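Local coordinates for ruler protein (Pseudomonas aeruginosa, PDB 5CUK) that probably senses needle length during assembly of the type III secretion system, the present chain being the domain named SS of this molecular ruler, at residues S64-P67 with G68-A71; L14-L17 with L18-V21. One frame throughout, in Å; residues are numbered along the deposited sequence.

Contact 1: S64-P67 with G68-A71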
ATOM      1  N   SER A  64       7.274  -0.294  -0.740  1.00 36.32           N
ATOM      2  CA  SER A  64       8.700  -0.190  -0.944  1.00 37.19           C
ATOM      3  C   SER A  64       8.893   0.470  -2.292  1.00 45.14           C
ATOM      4  O   SER A  64       8.230   0.104  -3.278  1.00 40.90           O
ATOM      5  CB  SER A  64       9.368  -1.564  -0.893  1.00 45.70           C
ATOM      6  OG  SER A  64       9.052  -2.204   0.327  1.00 43.64           O
ATOM      7  N   ALA A  65       9.784   1.462  -2.323  1.00 42.34           N
ATOM      8  CA  ALA A  65       9.970   2.278  -3.516  1.00 43.36           C
ATOM      9  C   ALA A  65      11.364   2.900  -3.595  1.00 41.99           C
ATOM     10  O   ALA A  65      12.119   2.886  -2.632  1.00 43.47           O
ATOM     11  CB  ALA A  65       8.920   3.378  -3.552  1.00 42.52           C
ATOM     12  N   SER A  66      11.664   3.500  -4.742  1.00 48.59           N
ATOM     13  CA  SER A  66      12.892   4.264  -4.919  1.00 45.94           C
ATOM     14  C   SER A  66      12.911   5.426  -3.918  1.00 46.91           C
ATOM     15  O   SER A  66      11.864   5.767  -3.315  1.00 40.38           O
ATOM     16  CB  SER A  66      13.004   4.757  -6.359  1.00 43.20           C
ATOM     17  OG  SER A  66      12.142   5.855  -6.565  1.00 47.29           O
ATOM     18  N   PRO A  67      14.105   6.023  -3.709  1.00 54.28           N
ATOM     19  CA  PRO A  67      14.245   7.042  -2.656  1.00 49.43           C
ATOM     20  C   PRO A  67      13.348   8.265  -2.882  1.00 45.47           C
ATOM     21  O   PRO A  67      12.702   8.758  -1.943  1.00 46.65           O
ATOM     22  CB  PRO A  67      15.728   7.423  -2.743  1.00 56.62           C
ATOM     23  CG  PRO A  67      16.406   6.212  -3.378  1.00 55.79           C
ATOM     24  CD  PRO A  67      15.401   5.724  -4.368  1.00 48.97           C
ATOM     25  N   GLY A  68      13.293   8.725  -4.126  1.00 41.73           N
ATOM     26  CA  GLY A  68      12.460   9.851  -4.484  1.00 39.50           C
ATOM     27  C   GLY A  68      10.972   9.555  -4.501  1.00 41.44           C
ATOM     28  O   GLY A  68      10.174  10.372  -4.046  1.00 36.83           O
ATOM     29  N   SER A  69      10.584   8.393  -5.021  1.00 42.52           N
ATOM     30  CA  SER A  69       9.193   7.969  -4.910  1.00 42.62           C
ATOM     31  C   SER A  69       8.815   7.888  -3.429  1.00 41.46           C
ATOM     32  O   SER A  69       7.719   8.295  -3.025  1.00 38.19           O
ATOM     33  CB  SER A  69       8.965   6.626  -5.599  1.00 45.79           C
ATOM     34  OG  SER A  69       9.233   6.720  -6.986  1.00 41.37           O
ATOM     35  N   LEU A  70       9.742   7.412  -2.607  1.00 41.90           N
ATOM     36  CA  LEU A  70       9.468   7.356  -1.166  1.00 41.03           C
ATOM     37  C   LEU A  70       9.099   8.727  -0.634  1.00 43.86           C
ATOM     38  O   LEU A  70       8.092   8.870   0.056  1.00 40.61           O
ATOM     39  CB  LEU A  70      10.656   6.801  -0.382  1.00 41.19           C
ATOM     40  CG  LEU A  70      10.222   5.753   0.649  1.00 48.86           C
ATOM     41  CD1 LEU A  70       9.052   4.961   0.094  1.00 46.29           C
ATOM     42  CD2 LEU A  70      11.368   4.824   1.077  1.00 49.58           C
ATOM     43  N   ALA A  71       9.901   9.738  -0.988  1.00 41.07           N
ATOM     44  CA  ALA A  71       9.683  11.066  -0.461  1.00 41.96           C
ATOM     45  C   ALA A  71       8.280  11.535  -0.814  1.00 40.03           C
ATOM     46  O   ALA A  71       7.613  12.169  -0.008  1.00 44.85           O
ATOM     47  CB  ALA A  71      10.722  12.041  -1.001  1.00 44.82           C
TER
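At the start of helix 67-75, S66 occupies the N-cap position and meets S69 three residues on, where strand 59-65 gives way to the helix. S66 OG donates a hydrogen bond to S69 OG over 3.1 Å. It can do so because chi1 of 76° sets the hydroxyl between the backbone N and the carbonyl carbon of S66, turned to the first turn of the helix. S69 OG is in turn hydrogen-bonded to the carbonyl oxygen of L45, so the two serines and the turn of the 35-42/46-54 hairpin are connected through one hydroxyl. The first main-chain bonds of the helix run from L70 N to S66 O (2.8 Å) and from A71 N to P67 O (3.1 Å). P67, with no N-H to offer, fills the first helical position. On the inner side the methyl of A65 lies 3.8 Å from S69 CB and 4.0 Å from L70 CD1, a small apolar patch that V48 extends from A65 and F97 from L70. A65 is extended, S66 takes the polyproline-like backbone usual at an N-cap, and P67 is already helical: a serine N-cap with proline at N1, a common helix start, directly after strand 59-65.

Contact 2: L14-L17 with L18-V21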
ATOM      1  N   LEU A  14      -2.103   7.305  -7.083  1.00 41.32           N
ATOM      2  CA  LEU A  14      -3.025   6.935  -6.016  1.00 42.75           C
ATOM      3  C   LEU A  14      -3.961   5.852  -6.492  1.00 40.71           C
ATOM      4  O   LEU A  14      -4.075   4.797  -5.871  1.00 40.13           O
ATOM      5  CB  LEU A  14      -3.832   8.138  -5.547  1.00 43.64           C
ATOM      6  CG  LEU A  14      -4.877   7.856  -4.485  1.00 43.13           C
ATOM      7  CD1 LEU A  14      -4.196   7.236  -3.301  1.00 47.60           C
ATOM      8  CD2 LEU A  14      -5.568   9.143  -4.073  1.00 41.57           C
ATOM      9  N   ALA A  15      -4.613   6.099  -7.624  1.00 40.84           N
ATOM     10  CA  ALA A  15      -5.546   5.123  -8.174  1.00 41.92           C
ATOM     11  C   ALA A  15      -4.913   3.725  -8.329  1.00 39.32           C
ATOM     12  O   ALA A  15      -5.480   2.738  -7.863  1.00 44.19           O
ATOM     13  CB  ALA A  15      -6.092   5.623  -9.512  1.00 39.53           C
ATOM     14  N   ARG A  16      -3.746   3.629  -8.950  1.00 38.00           N
ATOM     15  CA  ARG A  16      -3.178   2.326  -9.268  1.00 44.04           C
ATOM     16  C   ARG A  16      -2.741   1.653  -7.973  1.00 43.87           C
ATOM     17  O   ARG A  16      -2.960   0.462  -7.770  1.00 44.78           O
ATOM     18  CB  ARG A  16      -2.019   2.454 -10.257  1.00 46.46           C
ATOM     19  CG  ARG A  16      -1.286   1.130 -10.553  1.00 49.27           C
ATOM     20  CD  ARG A  16      -1.982   0.216 -11.592  1.00 56.71           C
ATOM     21  NE  ARG A  16      -1.528  -1.184 -11.466  1.00 56.56           N
ATOM     22  CZ  ARG A  16      -2.226  -2.153 -10.865  1.00 62.39           C
ATOM     23  NH1 ARG A  16      -3.423  -1.897 -10.361  1.00 63.11           N
ATOM     24  NH2 ARG A  16      -1.739  -3.389 -10.765  1.00 66.61           N
ATOM     25  N   LEU A  17      -2.183   2.451  -7.079  1.00 37.46           N
ATOM     26  CA  LEU A  17      -1.762   1.985  -5.788  1.00 40.07           C
ATOM     27  C   LEU A  17      -2.923   1.387  -4.984  1.00 44.67           C
ATOM     28  O   LEU A  17      -2.805   0.278  -4.431  1.00 41.76           O
ATOM     29  CB  LEU A  17      -1.110   3.127  -5.024  1.00 35.65           C
ATOM     30  CG  LEU A  17      -0.326   2.756  -3.787  1.00 45.86           C
ATOM     31  CD1 LEU A  17       0.410   1.446  -3.981  1.00 42.43           C
ATOM     32  CD2 LEU A  17       0.633   3.847  -3.493  1.00 39.35           C
ATOM     33  N   LEU A  18      -4.043   2.109  -4.933  1.00 42.37           N
ATOM     34  CA  LEU A  18      -5.207   1.667  -4.179  1.00 37.69           C
ATOM     35  C   LEU A  18      -5.726   0.365  -4.751  1.00 40.93           C
ATOM     36  O   LEU A  18      -5.975  -0.576  -4.016  1.00 41.63           O
ATOM     37  CB  LEU A  18      -6.309   2.736  -4.178  1.00 37.33           C
ATOM     38  CG  LEU A  18      -6.057   4.015  -3.352  1.00 37.21           C
ATOM     39  CD1 LEU A  18      -7.297   4.890  -3.305  1.00 32.00           C
ATOM     40  CD2 LEU A  18      -5.656   3.680  -1.898  1.00 38.62           C
ATOM     41  N   ASP A  19      -5.902   0.316  -6.064  1.00 41.46           N
ATOM     42  CA  ASP A  19      -6.271  -0.913  -6.735  1.00 41.24           C
ATOM     43  C   ASP A  19      -5.300  -2.085  -6.401  1.00 44.52           C
ATOM     44  O   ASP A  19      -5.735  -3.187  -6.061  1.00 41.02           O
ATOM     45  CB  ASP A  19      -6.336  -0.659  -8.233  1.00 41.28           C
ATOM     46  CG  ASP A  19      -6.890  -1.838  -9.004  1.00 52.66           C
ATOM     47  OD1 ASP A  19      -7.924  -2.420  -8.602  1.00 55.53           O
ATOM     48  OD2 ASP A  19      -6.288  -2.177 -10.037  1.00 60.95           O
ATOM     49  N   ALA A  20      -3.993  -1.842  -6.461  1.00 44.01           N
ATOM     50  CA  ALA A  20      -3.011  -2.890  -6.137  1.00 42.88           C
ATOM     51  C   ALA A  20      -3.148  -3.415  -4.689  1.00 37.16           C
ATOM     52  O   ALA A  20      -3.226  -4.617  -4.471  1.00 36.84           O
ATOM     53  CB  ALA A  20      -1.599  -2.371  -6.378  1.00 42.41           C
ATOM     54  N   VAL A  21      -3.172  -2.496  -3.726  1.00 36.63           N
ATOM     55  CA  VAL A  21      -3.324  -2.835  -2.326  1.00 38.68           C
ATOM     56  C   VAL A  21      -4.573  -3.670  -2.157  1.00 42.59           C
ATOM     57  O   VAL A  21      -4.596  -4.640  -1.398  1.00 33.53           O
ATOM     58  CB  VAL A  21      -3.392  -1.574  -1.434  1.00 33.47           C
ATOM     59  CG1 VAL A  21      -3.746  -1.941  -0.048  1.00 35.35           C
ATOM     60  CG2 VAL A  21      -2.046  -0.852  -1.432  1.00 33.91           C
TER
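L14 reaches L18 one turn further along helix 11-29: L14 CD1 packs 3.7 Å from L18 CG, the two side chains crossing at a slant. L14 holds CG anti to its own N (chi1 177°), whereas L18 keeps CG beside its N. L80 touches L14 and L84 touches L18, so this pair faces helix 77-87. A15 contributes its carbonyl, A15 O accepting D19 N at 3.0 Å in a nearly straight bond. R16 makes the charged contact of the turn, an i to i+3 salt bridge from NH1 to D19 OD2 at 2.9 Å. A bend at chi2 (81°) carries the guanidinium forward along the helix, towards D19; OD2 comes to its edge, the carboxylate plane is turned 56° from it, and the A20 methyl (CB) lies over one face, 4.4 Å from R16 NH1. The helix is amphipathic here: A15 and D19 are exposed, whereas L17, A20 and V21 are buried, A20 against V40 of the sheet. L17 CD1 lies 4.2 Å from V21 CG2, a loose apolar contact, and both residues rest on V50 of strand 46-54. L17 O accepts a hydrogen bond from V21 N at 2.9 Å.

Contact 2 precedes contact 1 along the chain, and the two do not touch: their centres are about 16 Å apart and their nearest atoms about 8 Å. They belong to different helices, 11-29 and 67-75, but are connected through the sheet, since strand 46-54 meets side chains of both. The centre of contact 2 is about 7 Å, and that of contact 1 about 13 Å, from the centre of the chain. Contact 2 thus lies nearer the middle, whereas contact 1 marks the place where strand 59-65 ends and helix 67-75 leads on towards helix 77-87.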